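Local coordinates for protein putative NADPH-dependent oxidoreductase (Desulfitobacterium hafniense DCB-2, PDB 3DB2) that is a putative NADPH-dependent oxidoreductase of the Gfo/Idh/MocA type, probably transferring hydride between a nicotinamide cofactor and an unknown substrate, at residues Val118-Gly123 against Ile322-Ser327. Numbering follows the deposited sequence.
Sequences VKFLCG and IGAEAS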
ATOM      1  N   VAL C 118      -2.755  -3.660 -39.570  1.00 24.11           N
ATOM      2  CA  VAL C 118      -4.108  -3.766 -39.003  1.00 22.68           C
ATOM      3  C   VAL C 118      -4.203  -3.039 -37.671  1.00 20.23           C
ATOM      4  O   VAL C 118      -3.211  -2.820 -36.987  1.00 22.97           O
ATOM      5  CB  VAL C 118      -4.484  -5.255 -38.875  1.00 20.61           C
ATOM      6  CG1 VAL C 118      -4.415  -5.908 -40.247  1.00 19.74           C
ATOM      7  CG2 VAL C 118      -3.586  -6.001 -37.929  1.00 16.05           C
ATOM      8  N   LYS C 119      -5.359  -2.572 -37.281  1.00 19.85           N
ATOM      9  CA  LYS C 119      -5.788  -2.078 -36.012  1.00 21.52           C
ATOM     10  C   LYS C 119      -5.617  -3.200 -34.973  1.00 20.23           C
ATOM     11  O   LYS C 119      -5.859  -4.385 -35.208  1.00 20.49           O
ATOM     12  CB  LYS C 119      -7.233  -1.610 -35.992  1.00 17.90           C
ATOM     13  CG  LYS C 119      -7.543  -0.551 -37.040  1.00 23.40           C
ATOM     14  CD  LYS C 119      -6.367   0.387 -37.274  1.00 27.21           C
ATOM     15  CE  LYS C 119      -6.870   1.623 -38.027  1.00 32.31           C
ATOM     16  NZ  LYS C 119      -5.907   2.753 -37.902  1.00 39.18           N
ATOM     17  N   PHE C 120      -5.192  -2.780 -33.799  1.00 19.33           N
ATOM     18  CA  PHE C 120      -4.916  -3.681 -32.685  1.00 19.03           C
ATOM     19  C   PHE C 120      -5.351  -3.031 -31.379  1.00 17.32           C
ATOM     20  O   PHE C 120      -4.916  -1.889 -31.180  1.00 15.95           O
ATOM     21  CB  PHE C 120      -3.438  -4.012 -32.677  1.00 16.49           C
ATOM     22  CG  PHE C 120      -2.996  -4.818 -31.465  1.00 19.61           C
ATOM     23  CD1 PHE C 120      -3.078  -6.204 -31.525  1.00 16.64           C
ATOM     24  CD2 PHE C 120      -2.513  -4.228 -30.306  1.00 20.58           C
ATOM     25  CE1 PHE C 120      -2.724  -6.953 -30.429  1.00 19.11           C
ATOM     26  CE2 PHE C 120      -2.158  -4.980 -29.205  1.00 17.86           C
ATOM     27  CZ  PHE C 120      -2.255  -6.348 -29.284  1.00 18.18           C
ATOM     28  N   LEU C 121      -6.072  -3.774 -30.561  1.00 16.69           N
ATOM     29  CA  LEU C 121      -6.331  -3.417 -29.156  1.00 13.72           C
ATOM     30  C   LEU C 121      -6.041  -4.643 -28.299  1.00 19.24           C
ATOM     31  O   LEU C 121      -6.491  -5.766 -28.552  1.00 16.50           O
ATOM     32  CB  LEU C 121      -7.726  -2.841 -28.953  1.00 17.86           C
ATOM     33  CG  LEU C 121      -8.145  -2.403 -27.550  1.00 16.80           C
ATOM     34  CD1 LEU C 121      -7.326  -1.213 -27.077  1.00 14.75           C
ATOM     35  CD2 LEU C 121      -9.632  -2.050 -27.486  1.00 18.87           C
ATOM     36  N   CYS C 122      -5.259  -4.440 -27.233  1.00 16.19           N
ATOM     37  CA  CYS C 122      -5.116  -5.454 -26.185  1.00 13.12           C
ATOM     38  C   CYS C 122      -5.991  -4.997 -25.025  1.00 18.56           C
ATOM     39  O   CYS C 122      -5.717  -3.977 -24.402  1.00 18.24           O
ATOM     40  CB  CYS C 122      -3.660  -5.637 -25.775  1.00 17.87           C
ATOM     41  SG  CYS C 122      -3.488  -6.873 -24.474  1.00 22.46           S
ATOM     42  N   GLY C 123      -7.089  -5.650 -24.726  1.00 17.39           N
ATOM     43  CA  GLY C 123      -8.128  -5.236 -23.855  1.00 15.30           C
ATOM     44  C   GLY C 123      -7.816  -5.285 -22.379  1.00 17.84           C
ATOM     45  O   GLY C 123      -8.068  -6.278 -21.725  1.00 31.62           O
ATOM     46  N   ILE C 322      -4.831   1.274 -26.557  1.00 24.99           N
ATOM     47  CA  ILE C 322      -3.817   0.424 -25.991  1.00 20.67           C
ATOM     48  C   ILE C 322      -3.240  -0.513 -27.052  1.00 21.46           C
ATOM     49  O   ILE C 322      -3.745  -1.630 -27.225  1.00 19.95           O
ATOM     50  CB  ILE C 322      -4.294  -0.475 -24.833  1.00 17.91           C
ATOM     51  CG1 ILE C 322      -5.230   0.178 -23.831  1.00 22.52           C
ATOM     52  CG2 ILE C 322      -3.059  -1.019 -24.135  1.00 26.09           C
ATOM     53  CD1 ILE C 322      -5.640  -0.715 -22.675  1.00 25.71           C
ATOM     54  N   GLY C 323      -2.208  -0.018 -27.705  1.00 20.97           N
ATOM     55  CA  GLY C 323      -1.491  -0.746 -28.738  1.00 18.75           C
ATOM     56  C   GLY C 323      -0.532  -1.774 -28.173  1.00 22.03           C
ATOM     57  O   GLY C 323      -0.430  -1.996 -26.961  1.00 18.39           O
ATOM     58  N   ALA C 324       0.191  -2.416 -29.097  1.00 20.09           N
ATOM     59  CA  ALA C 324       1.145  -3.481 -28.814  1.00 21.61           C
ATOM     60  C   ALA C 324       2.278  -2.971 -27.928  1.00 20.77           C
ATOM     61  O   ALA C 324       2.690  -3.693 -27.030  1.00 20.49           O
ATOM     62  CB  ALA C 324       1.732  -4.067 -30.098  1.00 24.94           C
ATOM     63  N   GLU C 325       2.726  -1.748 -28.173  1.00 22.92           N
ATOM     64  CA  GLU C 325       3.830  -1.189 -27.392  1.00 24.09           C
ATOM     65  C   GLU C 325       3.426  -0.968 -25.934  1.00 21.12           C
ATOM     66  O   GLU C 325       4.115  -1.382 -24.999  1.00 23.04           O
ATOM     67  CB  GLU C 325       4.245   0.134 -28.003  1.00 27.65           C
ATOM     68  CG  GLU C 325       5.696   0.526 -27.919  1.00 37.08           C
ATOM     69  CD  GLU C 325       5.877   1.800 -28.751  1.00 41.12           C
ATOM     70  OE1 GLU C 325       5.440   2.877 -28.288  1.00 50.87           O
ATOM     71  OE2 GLU C 325       6.440   1.667 -29.860  1.00 58.42           O
ATOM     72  N   ALA C 326       2.305  -0.301 -25.760  1.00 18.74           N
ATOM     73  CA  ALA C 326       1.719   0.015 -24.474  1.00 17.21           C
ATOM     74  C   ALA C 326       1.447  -1.287 -23.720  1.00 18.71           C
ATOM     75  O   ALA C 326       1.779  -1.407 -22.545  1.00 21.73           O
ATOM     76  CB  ALA C 326       0.486   0.866 -24.644  1.00 18.51           C
ATOM     77  N   SER C 327       0.861  -2.259 -24.402  1.00 15.94           N
ATOM     78  CA  SER C 327       0.576  -3.541 -23.738  1.00 16.80           C
ATOM     79  C   SER C 327       1.859  -4.215 -23.290  1.00 19.21           C
ATOM     80  O   SER C 327       1.937  -4.776 -22.189  1.00 19.47           O
ATOM     81  CB  SER C 327      -0.201  -4.478 -24.668  1.00 19.44           C
ATOM     82  OG  SER C 327      -1.374  -3.842 -25.130  1.00 26.08           O
TER
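With CG anti to the backbone N (chi1 173°), Phe120 swings its ring against Gly323 and Ala324, while Ser327, its OG beside its own backbone N (chi1 -55°), turns the hydroxyl back to Gly323 O. The ring meets the Gly323 backbone at its edge, Gly323 CA lying in the ring plane, while Phe120 CD2 approaches Ala324 N obliquely at 3.5 Å. Cys122 N donates to Ile322 O at 3.2 Å; an N-H...O angle of 173° shows a nearly straight bond. Beside that bond, Leu121 CD1 packs 3.8 Å from Ile322 CB. Gly323, the N-cap residue, offers its O to two donors: Ser327 N, and Ser327 OG at 2.8 Å, the hydroxyl standing above the carbonyl plane. That grip fixes the rotation of the hydroxyl, whose oxygen sits tightly, 3.0 Å from Cys122 CB, an atom placed by the strand backbone. Were Ser327 an alanine, Gly323 O would probably lose one of its two donors and a small gap would open beside Cys122 CB. Leu121 bonds through its backbone to Ile93 and Val95 on the sheet side, and the Cys122-Ile322 bond ties the outermost strand of the parallel sheet to the start of helix 324-343, at the border of the NAD-binding Rossmann fold.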